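Local coordinates for Lmo2184 protein (Listeria monocytogenes serovar 1/2a, PDB 5JOQ), which probably serves as the lipid-anchored substrate-binding protein of an iron-uptake ABC transporter, with heme as its likely ligand, at residues A[219-224]-A[250-255]; A[37-42]-A[53-58]; A[155-160]-A[279-284]. All blocks are in the same frame, centred on the assembly; numbering follows the deposited sequence.

Contact 1 of 3, residues A[219-224]-A[250-255]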
loop_
_atom_site.group_PDB
_atom_site.type_symbol
_atom_site.label_atom_id
_atom_site.label_comp_id
_atom_site.label_asym_id
_atom_site.label_seq_id
_atom_site.Cartn_x
_atom_site.Cartn_y
_atom_site.Cartn_z
ATOM N N ALA A 219 18.019 -3.496 26.216
ATOM C CA ALA A 219 16.839 -3.703 27.057
ATOM C C ALA A 219 16.274 -5.106 26.852
ATOM O O ALA A 219 15.688 -5.691 27.778
ATOM C CB ALA A 219 15.781 -2.649 26.764
ATOM N N ASN A 220 16.421 -5.640 25.644
ATOM C CA ASN A 220 16.131 -7.036 25.321
ATOM C C ASN A 220 14.653 -7.353 25.582
ATOM O O ASN A 220 14.349 -8.110 26.512
ATOM C CB ASN A 220 17.048 -7.942 26.163
ATOM C CG ASN A 220 17.051 -9.400 25.695
ATOM O OD1 ASN A 220 16.758 -9.706 24.542
ATOM N ND2 ASN A 220 17.426 -10.305 26.593
ATOM N N PRO A 221 13.707 -6.803 24.822
ATOM C CA PRO A 221 12.296 -7.138 25.074
ATOM C C PRO A 221 12.046 -8.628 24.883
ATOM O O PRO A 221 12.629 -9.268 24.006
ATOM C CB PRO A 221 11.519 -6.303 24.039
ATOM C CG PRO A 221 12.567 -6.076 22.904
ATOM C CD PRO A 221 13.869 -5.865 23.688
ATOM N N ASP A 222 11.176 -9.186 25.722
ATOM C CA ASP A 222 10.738 -10.567 25.509
ATOM C C ASP A 222 10.031 -10.715 24.167
ATOM O O ASP A 222 10.191 -11.720 23.461
ATOM C CB ASP A 222 9.784 -10.972 26.627
ATOM C CG ASP A 222 10.477 -11.091 27.973
ATOM O OD1 ASP A 222 11.602 -11.598 27.996
ATOM O OD2 ASP A 222 9.887 -10.661 28.987
ATOM N N ILE A 223 9.220 -9.730 23.812
ATOM C CA ILE A 223 8.338 -9.775 22.649
ATOM C C ILE A 223 8.484 -8.489 21.860
ATOM O O ILE A 223 8.575 -7.404 22.451
ATOM C CB ILE A 223 6.869 -9.940 23.086
ATOM C CG1 ILE A 223 6.657 -11.286 23.779
ATOM C CG2 ILE A 223 5.897 -9.755 21.891
ATOM C CD1 ILE A 223 5.297 -11.351 24.575
ATOM N N ILE A 224 8.459 -8.588 20.521
ATOM C CA ILE A 224 8.362 -7.391 19.679
ATOM C C ILE A 224 7.050 -7.455 18.912
ATOM O O ILE A 224 6.713 -8.507 18.358
ATOM C CB ILE A 224 9.552 -7.256 18.718
ATOM C CG1 ILE A 224 10.877 -7.168 19.513
ATOM C CG2 ILE A 224 9.343 -6.024 17.772
ATOM C CD1 ILE A 224 12.134 -7.279 18.610
ATOM N N LYS A 250 18.298 -8.232 14.120
ATOM C CA LYS A 250 18.482 -9.670 14.158
ATOM C C LYS A 250 19.172 -10.261 15.360
ATOM O O LYS A 250 19.047 -11.418 15.613
ATOM C CB LYS A 250 19.025 -10.236 12.857
ATOM C CG LYS A 250 20.505 -10.107 12.644
ATOM C CD LYS A 250 20.867 -10.898 11.407
ATOM C CE LYS A 250 22.334 -10.864 11.105
ATOM N NZ LYS A 250 22.651 -11.930 10.122
ATOM N N HIS A 251 19.928 -9.471 16.077
ATOM C CA HIS A 251 20.553 -10.020 17.282
ATOM C C HIS A 251 19.709 -9.797 18.542
ATOM O O HIS A 251 20.123 -10.219 19.629
ATOM C CB HIS A 251 21.959 -9.457 17.437
ATOM C CG HIS A 251 22.791 -9.628 16.189
ATOM N ND1 HIS A 251 23.440 -10.807 15.888
ATOM C CD2 HIS A 251 23.027 -8.793 15.150
ATOM C CE1 HIS A 251 24.050 -10.689 14.724
ATOM N NE2 HIS A 251 23.816 -9.472 14.257
ATOM N N PHE A 252 18.514 -9.211 18.420
ATOM C CA PHE A 252 17.566 -9.228 19.544
ATOM C C PHE A 252 17.163 -10.660 19.881
ATOM O O PHE A 252 16.815 -11.439 18.991
ATOM C CB PHE A 252 16.296 -8.463 19.207
ATOM C CG PHE A 252 16.425 -6.958 19.296
ATOM C CD1 PHE A 252 17.330 -6.277 18.491
ATOM C CD2 PHE A 252 15.587 -6.236 20.146
ATOM C CE1 PHE A 252 17.433 -4.873 18.551
ATOM C CE2 PHE A 252 15.663 -4.829 20.223
ATOM C CZ PHE A 252 16.579 -4.146 19.425
ATOM N N ASP A 253 17.113 -10.982 21.178
ATOM C CA ASP A 253 16.614 -12.303 21.595
ATOM C C ASP A 253 15.206 -12.584 21.069
ATOM O O ASP A 253 14.885 -13.731 20.730
ATOM C CB ASP A 253 16.601 -12.433 23.129
ATOM C CG ASP A 253 17.958 -12.746 23.710
ATOM O OD1 ASP A 253 18.933 -12.841 22.963
ATOM O OD2 ASP A 253 18.052 -12.921 24.935
ATOM N N ALA A 254 14.334 -11.572 21.061
ATOM C CA ALA A 254 12.974 -11.771 20.549
ATOM C C ALA A 254 12.986 -12.296 19.125
ATOM O O ALA A 254 12.145 -13.124 18.749
ATOM C CB ALA A 254 12.187 -10.456 20.588
ATOM N N VAL A 255 13.883 -11.771 18.292
ATOM C CA VAL A 255 14.000 -12.310 16.935
ATOM C C VAL A 255 14.518 -13.747 16.978
ATOM O O VAL A 255 13.941 -14.656 16.366
ATOM C CB VAL A 255 14.894 -11.413 16.075
ATOM C CG1 VAL A 255 15.080 -12.048 14.682
ATOM C CG2 VAL A 255 14.248 -10.005 15.979
HETATM O O HOH W 1 14.866 -8.990 22.375
HETATM O O HOH W 2 18.567 -8.399 22.744
HETATM O O HOH W 3 16.217 -13.183 26.885
#

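Contact 2 of 3, residues A[37-42]-A[53-58]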
loop_
_atom_site.group_PDB
_atom_site.type_symbol
_atom_site.label_atom_id
_atom_site.label_comp_id
_atom_site.label_asym_id
_atom_site.label_seq_id
_atom_site.Cartn_x
_atom_site.Cartn_y
_atom_site.Cartn_z
ATOM N N ILE A 37 -24.983 16.026 12.085
ATOM C CA ILE A 37 -23.649 15.609 12.507
ATOM C C ILE A 37 -22.916 14.983 11.326
ATOM O O ILE A 37 -23.482 14.141 10.623
ATOM C CB ILE A 37 -23.723 14.606 13.679
ATOM C CG1 ILE A 37 -24.551 15.179 14.833
ATOM C CG2 ILE A 37 -22.313 14.238 14.126
ATOM C CD1 ILE A 37 -24.891 14.139 15.956
ATOM N N VAL A 38 -21.651 15.362 11.127
ATOM C CA VAL A 38 -20.769 14.685 10.170
ATOM C C VAL A 38 -19.729 13.879 10.940
ATOM O O VAL A 38 -19.006 14.426 11.780
ATOM C CB VAL A 38 -20.095 15.689 9.222
ATOM C CG1 VAL A 38 -19.013 14.984 8.379
ATOM C CG2 VAL A 38 -21.136 16.300 8.318
ATOM N N ALA A 39 -19.661 12.575 10.686
ATOM C CA ALA A 39 -18.597 11.736 11.243
ATOM C C ALA A 39 -17.515 11.544 10.191
ATOM O O ALA A 39 -17.820 11.083 9.086
ATOM C CB ALA A 39 -19.140 10.379 11.680
ATOM N N THR A 40 -16.256 11.878 10.516
ATOM C CA THR A 40 -15.201 11.796 9.505
ATOM C C THR A 40 -14.320 10.551 9.614
ATOM O O THR A 40 -13.363 10.430 8.844
ATOM C CB THR A 40 -14.284 13.022 9.531
ATOM O OG1 THR A 40 -13.567 13.027 10.768
ATOM C CG2 THR A 40 -15.090 14.317 9.420
ATOM N N THR A 41 -14.608 9.617 10.524
ATOM C CA THR A 41 -13.848 8.372 10.544
ATOM C C THR A 41 -14.777 7.183 10.749
ATOM O O THR A 41 -15.889 7.312 11.278
ATOM C CB THR A 41 -12.780 8.347 11.647
ATOM O OG1 THR A 41 -13.410 8.036 12.897
ATOM C CG2 THR A 41 -12.075 9.710 11.758
ATOM N N VAL A 42 -14.274 6.005 10.351
ATOM C CA VAL A 42 -15.037 4.768 10.528
ATOM C C VAL A 42 -15.337 4.531 12.008
ATOM O O VAL A 42 -16.479 4.228 12.391
ATOM C CB VAL A 42 -14.276 3.575 9.921
ATOM C CG1 VAL A 42 -14.988 2.271 10.294
ATOM C CG2 VAL A 42 -14.172 3.709 8.395
ATOM N N LEU A 53 -27.753 7.658 16.706
ATOM C CA LEU A 53 -27.775 9.020 16.200
ATOM C C LEU A 53 -27.783 9.037 14.674
ATOM O O LEU A 53 -26.999 8.316 14.051
ATOM C CB LEU A 53 -26.552 9.787 16.711
ATOM C CG LEU A 53 -26.694 10.200 18.188
ATOM C CD1 LEU A 53 -25.353 10.611 18.761
ATOM C CD2 LEU A 53 -27.742 11.336 18.321
ATOM N N PRO A 54 -28.622 9.857 14.046
ATOM C CA PRO A 54 -28.536 10.019 12.593
ATOM C C PRO A 54 -27.326 10.869 12.222
ATOM O O PRO A 54 -26.813 11.662 13.020
ATOM C CB PRO A 54 -29.852 10.713 12.232
ATOM C CG PRO A 54 -30.238 11.449 13.452
ATOM C CD PRO A 54 -29.688 10.686 14.637
ATOM N N LEU A 55 -26.857 10.674 10.993
ATOM C CA LEU A 55 -25.731 11.424 10.444
ATOM C C LEU A 55 -26.137 12.084 9.130
ATOM O O LEU A 55 -26.922 11.518 8.360
ATOM C CB LEU A 55 -24.529 10.509 10.187
ATOM C CG LEU A 55 -23.926 9.829 11.417
ATOM C CD1 LEU A 55 -22.825 8.882 10.975
ATOM C CD2 LEU A 55 -23.348 10.871 12.375
ATOM N N VAL A 56 -25.583 13.280 8.867
ATOM C CA VAL A 56 -25.658 13.863 7.528
ATOM C C VAL A 56 -24.380 13.629 6.720
ATOM O O VAL A 56 -24.413 13.749 5.490
ATOM C CB VAL A 56 -25.994 15.377 7.566
ATOM C CG1 VAL A 56 -27.345 15.606 8.253
ATOM C CG2 VAL A 56 -24.895 16.183 8.252
ATOM N N GLY A 57 -23.300 13.246 7.371
ATOM C CA GLY A 57 -22.091 12.949 6.651
ATOM C C GLY A 57 -21.317 11.785 7.218
ATOM O O GLY A 57 -21.242 11.615 8.422
ATOM N N ILE A 58 -20.714 11.009 6.332
ATOM C CA ILE A 58 -19.883 9.887 6.703
ATOM C C ILE A 58 -18.577 9.964 5.916
ATOM O O ILE A 58 -18.505 10.649 4.920
ATOM C CB ILE A 58 -20.535 8.528 6.448
ATOM C CG1 ILE A 58 -21.052 8.425 5.010
ATOM C CG2 ILE A 58 -21.635 8.260 7.463
ATOM C CD1 ILE A 58 -21.414 7.019 4.612
HETATM O O HOH W 4 -27.056 14.195 12.016
#

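Contact 3 of 3, residues A[155-160]-A[279-284]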
loop_
_atom_site.group_PDB
_atom_site.type_symbol
_atom_site.label_atom_id
_atom_site.label_comp_id
_atom_site.label_asym_id
_atom_site.label_seq_id
_atom_site.Cartn_x
_atom_site.Cartn_y
_atom_site.Cartn_z
ATOM N N ASP A 155 -12.360 -5.329 31.841
ATOM C CA ASP A 155 -12.171 -5.855 33.180
ATOM C C ASP A 155 -11.861 -7.338 33.127
ATOM O O ASP A 155 -11.089 -7.829 33.926
ATOM C CB ASP A 155 -13.376 -5.574 34.079
ATOM C CG ASP A 155 -13.395 -4.150 34.608
ATOM O OD1 ASP A 155 -12.419 -3.422 34.392
ATOM O OD2 ASP A 155 -14.391 -3.775 35.244
ATOM N N GLN A 156 -12.481 -8.047 32.194
ATOM C CA GLN A 156 -12.251 -9.489 32.098
ATOM C C GLN A 156 -10.808 -9.800 31.696
ATOM O O GLN A 156 -10.180 -10.723 32.242
ATOM C CB GLN A 156 -13.235 -10.113 31.101
ATOM C CG GLN A 156 -13.028 -11.626 30.944
ATOM C CD GLN A 156 -13.398 -12.365 32.223
ATOM O OE1 GLN A 156 -14.538 -12.257 32.695
ATOM N NE2 GLN A 156 -12.429 -13.093 32.815
ATOM N N VAL A 157 -10.268 -9.064 30.723
ATOM C CA VAL A 157 -8.858 -9.252 30.352
ATOM C C VAL A 157 -7.963 -8.916 31.531
ATOM O O VAL A 157 -7.070 -9.683 31.894
ATOM C CB VAL A 157 -8.507 -8.405 29.114
ATOM C CG1 VAL A 157 -6.981 -8.548 28.781
ATOM C CG2 VAL A 157 -9.353 -8.886 27.945
ATOM N N LYS A 158 -8.223 -7.787 32.187
ATOM C CA LYS A 158 -7.406 -7.411 33.338
ATOM C C LYS A 158 -7.403 -8.510 34.393
ATOM O O LYS A 158 -6.350 -8.875 34.923
ATOM C CB LYS A 158 -7.928 -6.095 33.933
ATOM C CG LYS A 158 -7.533 -4.834 33.155
ATOM C CD LYS A 158 -8.311 -3.594 33.638
ATOM C CE LYS A 158 -7.461 -2.385 34.044
ATOM N NZ LYS A 158 -8.379 -1.155 34.298
ATOM N N SER A 159 -8.571 -9.057 34.702
ATOM C CA SER A 159 -8.679 -10.117 35.674
ATOM C C SER A 159 -7.902 -11.368 35.229
ATOM O O SER A 159 -7.203 -11.971 35.992
ATOM C CB SER A 159 -10.152 -10.460 35.890
ATOM O OG SER A 159 -10.286 -11.597 36.690
ATOM N N ASN A 160 -8.013 -11.707 33.959
ATOM C CA ASN A 160 -7.356 -12.866 33.394
ATOM C C ASN A 160 -5.841 -12.810 33.530
ATOM O O ASN A 160 -5.226 -13.796 33.815
ATOM C CB ASN A 160 -7.609 -12.933 31.888
ATOM C CG ASN A 160 -8.971 -13.460 31.514
ATOM O OD1 ASN A 160 -9.718 -13.955 32.333
ATOM N ND2 ASN A 160 -9.287 -13.352 30.239
ATOM N N ALA A 279 -9.421 -6.541 19.971
ATOM C CA ALA A 279 -7.986 -6.267 19.923
ATOM C C ALA A 279 -7.312 -6.654 21.231
ATOM O O ALA A 279 -6.235 -7.267 21.231
ATOM C CB ALA A 279 -7.745 -4.789 19.626
ATOM N N LEU A 280 -7.933 -6.307 22.360
ATOM C CA LEU A 280 -7.344 -6.649 23.651
ATOM C C LEU A 280 -7.264 -8.162 23.846
ATOM O O LEU A 280 -6.306 -8.672 24.438
ATOM C CB LEU A 280 -8.155 -5.996 24.774
ATOM C CG LEU A 280 -7.515 -5.978 26.149
ATOM C CD1 LEU A 280 -6.164 -5.275 26.105
ATOM C CD2 LEU A 280 -8.472 -5.305 27.169
ATOM N N LYS A 281 -8.263 -8.904 23.366
ATOM C CA LYS A 281 -8.234 -10.359 23.507
ATOM C C LYS A 281 -7.148 -10.979 22.634
ATOM O O LYS A 281 -6.521 -11.983 23.013
ATOM C CB LYS A 281 -9.587 -10.943 23.124
ATOM C CG LYS A 281 -10.717 -10.626 24.087
ATOM C CD LYS A 281 -12.092 -11.135 23.576
ATOM C CE LYS A 281 -13.252 -10.385 24.278
ATOM N NZ LYS A 281 -14.479 -10.196 23.426
ATOM N N GLU A 282 -6.974 -10.450 21.422
ATOM C CA GLU A 282 -5.886 -10.916 20.567
ATOM C C GLU A 282 -4.530 -10.558 21.186
ATOM O O GLU A 282 -3.584 -11.359 21.141
ATOM C CB GLU A 282 -6.067 -10.321 19.165
ATOM C CG GLU A 282 -5.318 -11.006 18.074
ATOM C CD GLU A 282 -5.632 -12.495 18.027
ATOM O OE1 GLU A 282 -6.825 -12.903 18.166
ATOM O OE2 GLU A 282 -4.653 -13.249 17.910
ATOM N N MET A 283 -4.439 -9.389 21.836
ATOM C CA MET A 283 -3.199 -9.009 22.508
ATOM C C MET A 283 -2.860 -9.992 23.611
ATOM O O MET A 283 -1.701 -10.400 23.758
ATOM C CB MET A 283 -3.317 -7.584 23.070
ATOM C CG MET A 283 -2.031 -7.082 23.715
ATOM S SD MET A 283 -0.673 -6.858 22.565
ATOM C CE MET A 283 -1.274 -5.514 21.500
ATOM N N GLU A 284 -3.864 -10.406 24.382
ATOM C CA GLU A 284 -3.627 -11.355 25.462
ATOM C C GLU A 284 -3.094 -12.676 24.916
ATOM O O GLU A 284 -2.211 -13.290 25.523
ATOM C CB GLU A 284 -4.917 -11.554 26.270
ATOM C CG GLU A 284 -4.728 -12.425 27.470
ATOM C CD GLU A 284 -6.040 -12.803 28.166
ATOM O OE1 GLU A 284 -7.112 -12.200 27.873
ATOM O OE2 GLU A 284 -5.974 -13.729 29.006
#

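Contact 1 of 3, residues A[219-224]-A[250-255]
Ile224 and Ala254 meet in the tightly packed half of this contact, where strand 223-227 of the C-terminal alpha/beta lobe of a periplasmic-binding-protein fold begins beside the short helix 253-256. The CB of Ala254 lies 3.7 Å from CG1 of Ile224 and also touches the Pro221 carbonyl. With CG1 of Ile224 beside its own backbone N (chi1 -60°), the side chain runs on so that CD1 ends 3.9 Å from CD2 of Phe252, the two side chains crossing at about a right angle. Pro221 takes another flank of that aromatic ring, its CD lying at the edge, near the ring plane. Leu170 and Leu216 also touch Phe252, which precedes the helix at its N-cap position.

Whereas these four residues are buried, Asn220 and Asp253 are partly exposed and bridged by waters. Asn220, which leaves helix 213-219 with positive phi, sends its amide to Asp253: ND2 donates to OD2 over 3.2 Å. The donor comes from above the carboxylate plane, and the amide and carboxylate planes stand 76° apart. One water receives the N-H of Ala254 and donates to both the Pro221 carbonyl and OD1 of Asn220, tying the first turn of the helix to the loop. A second water also donates to this amide oxygen, and a third donates to OD2 of Asp253 across 2.7 Å.

Contact 2 of 3, residues A[37-42]-A[53-58]
The carbonyl of Ile37 takes two amide hydrogens from segment 53-58, one from Val56 N at 2.9 Å and a weak one from Gly57 N at 3.4 Å. Two residues further along, Ala39 N returns a bond to Gly57 O over 2.9 Å. The weak Gly57 bond and the Ala39 bond flank Val38 and make a single parallel bridge between Val38 and Gly57, whose CA atoms approach to 4.1 Å; the bond from Val56 N is additional. CA-H groups add to the pairing, that of Val38 directed at Gly57 O and that of Ile58 at Ala39 O.

Side chains close over the paired backbones. Leu55 spreads its two methyls along strand 37-39, CD2 lying 3.9 Å from CG2 of Ile37 and CD1 4.0 Å from CB of Ala39. Val38 and Val56 meet through their CG2 methyls, 3.8 Å apart, with the side chains at about a right angle. With CG1 of Val56 anti to the carbonyl carbon (chi1 -60°), CG2 falls between the backbone N and that carbon, against the Ile37 oxygen. Gly57 has no side chain, and Val38 CG2 occupies the space beside its CA. Where the segments part, a water bridges Ile37 N and Pro54 O.

The connection from 37-39 to the short, weakly bonded strand 57-58 runs through helix 42-50, a beta-alpha-beta crossover in the N-terminal lobe. Ala39 packs on Ile44 and Thr45 of that helix, and Leu55 on Met48. Strand 37-39 also bonds to strand 93-97 through Val38, whereas Ile58 bonds to strand 73-77, so the bridge joins two small sheets.

Contact 3 of 3, residues A[155-160]-A[279-284]
Val157 fits against Leu280 and Glu284, one helical turn apart on helix 276-288, and has the largest area buried of any residue here. Leu280 is modelled in two conformers; in the one described, its CD2 comes 3.7 Å from CB of Val157, while CG1 of the valine, anti to the backbone N (chi1 177°), reaches the CG of the same leucine and OE1 of Glu284. The other methyl, CG2, also rests on the leucine and, more distantly, on the CG of Lys281. Leu280 has further apolar neighbours in Ile154 and Leu194.

The two helices run nearly parallel, their local axes 14° apart and 10.3 Å from each other at closest approach. Helix 140-161, whose segment 155-160 falls in a predicted coiled coil, is long, and a long helix joining the two lobes is a hallmark of this class of binding protein; its C-terminal end here lies along a helix of the C-terminal lobe.

Glu284 stretches out in an extended chain and passes Val157 in the opposite direction, carrying its carboxylate up to Asn160. There OE2 lies 3.4 Å from the CB of Asn160, and ND2 gives OE1 a weak but nearly straight hydrogen bond of 3.4 Å (172° at the hydrogen). The amide oxygen of Asn160 is held from its own helix, where Gln156 NE2 donates to OD1 across 2.9 Å from above the carbonyl plane.

How the contacts relate
Contacts 1 and 2 lie on opposite sides of the chain's centre, their own centres 43 Å apart, contact 2 in the N-terminal lobe and contact 1 in the C-terminal one. Contact 3 lies nearer to contact 1, with centres 23 Å apart and nearest atoms about 7 Å apart, than to contact 2, 30 Å away centre to centre. Along the chain, contact 2 is closed before either of the others opens, whereas both segments of contact 1 fall between 155-160 and 279-284. None of the three touches another. At contact 1, Asp222 OD2 is hydrogen-bonded to Thr168 N and makes a weak hydrogen bond with a citrate, probably from the crystallisation liquor.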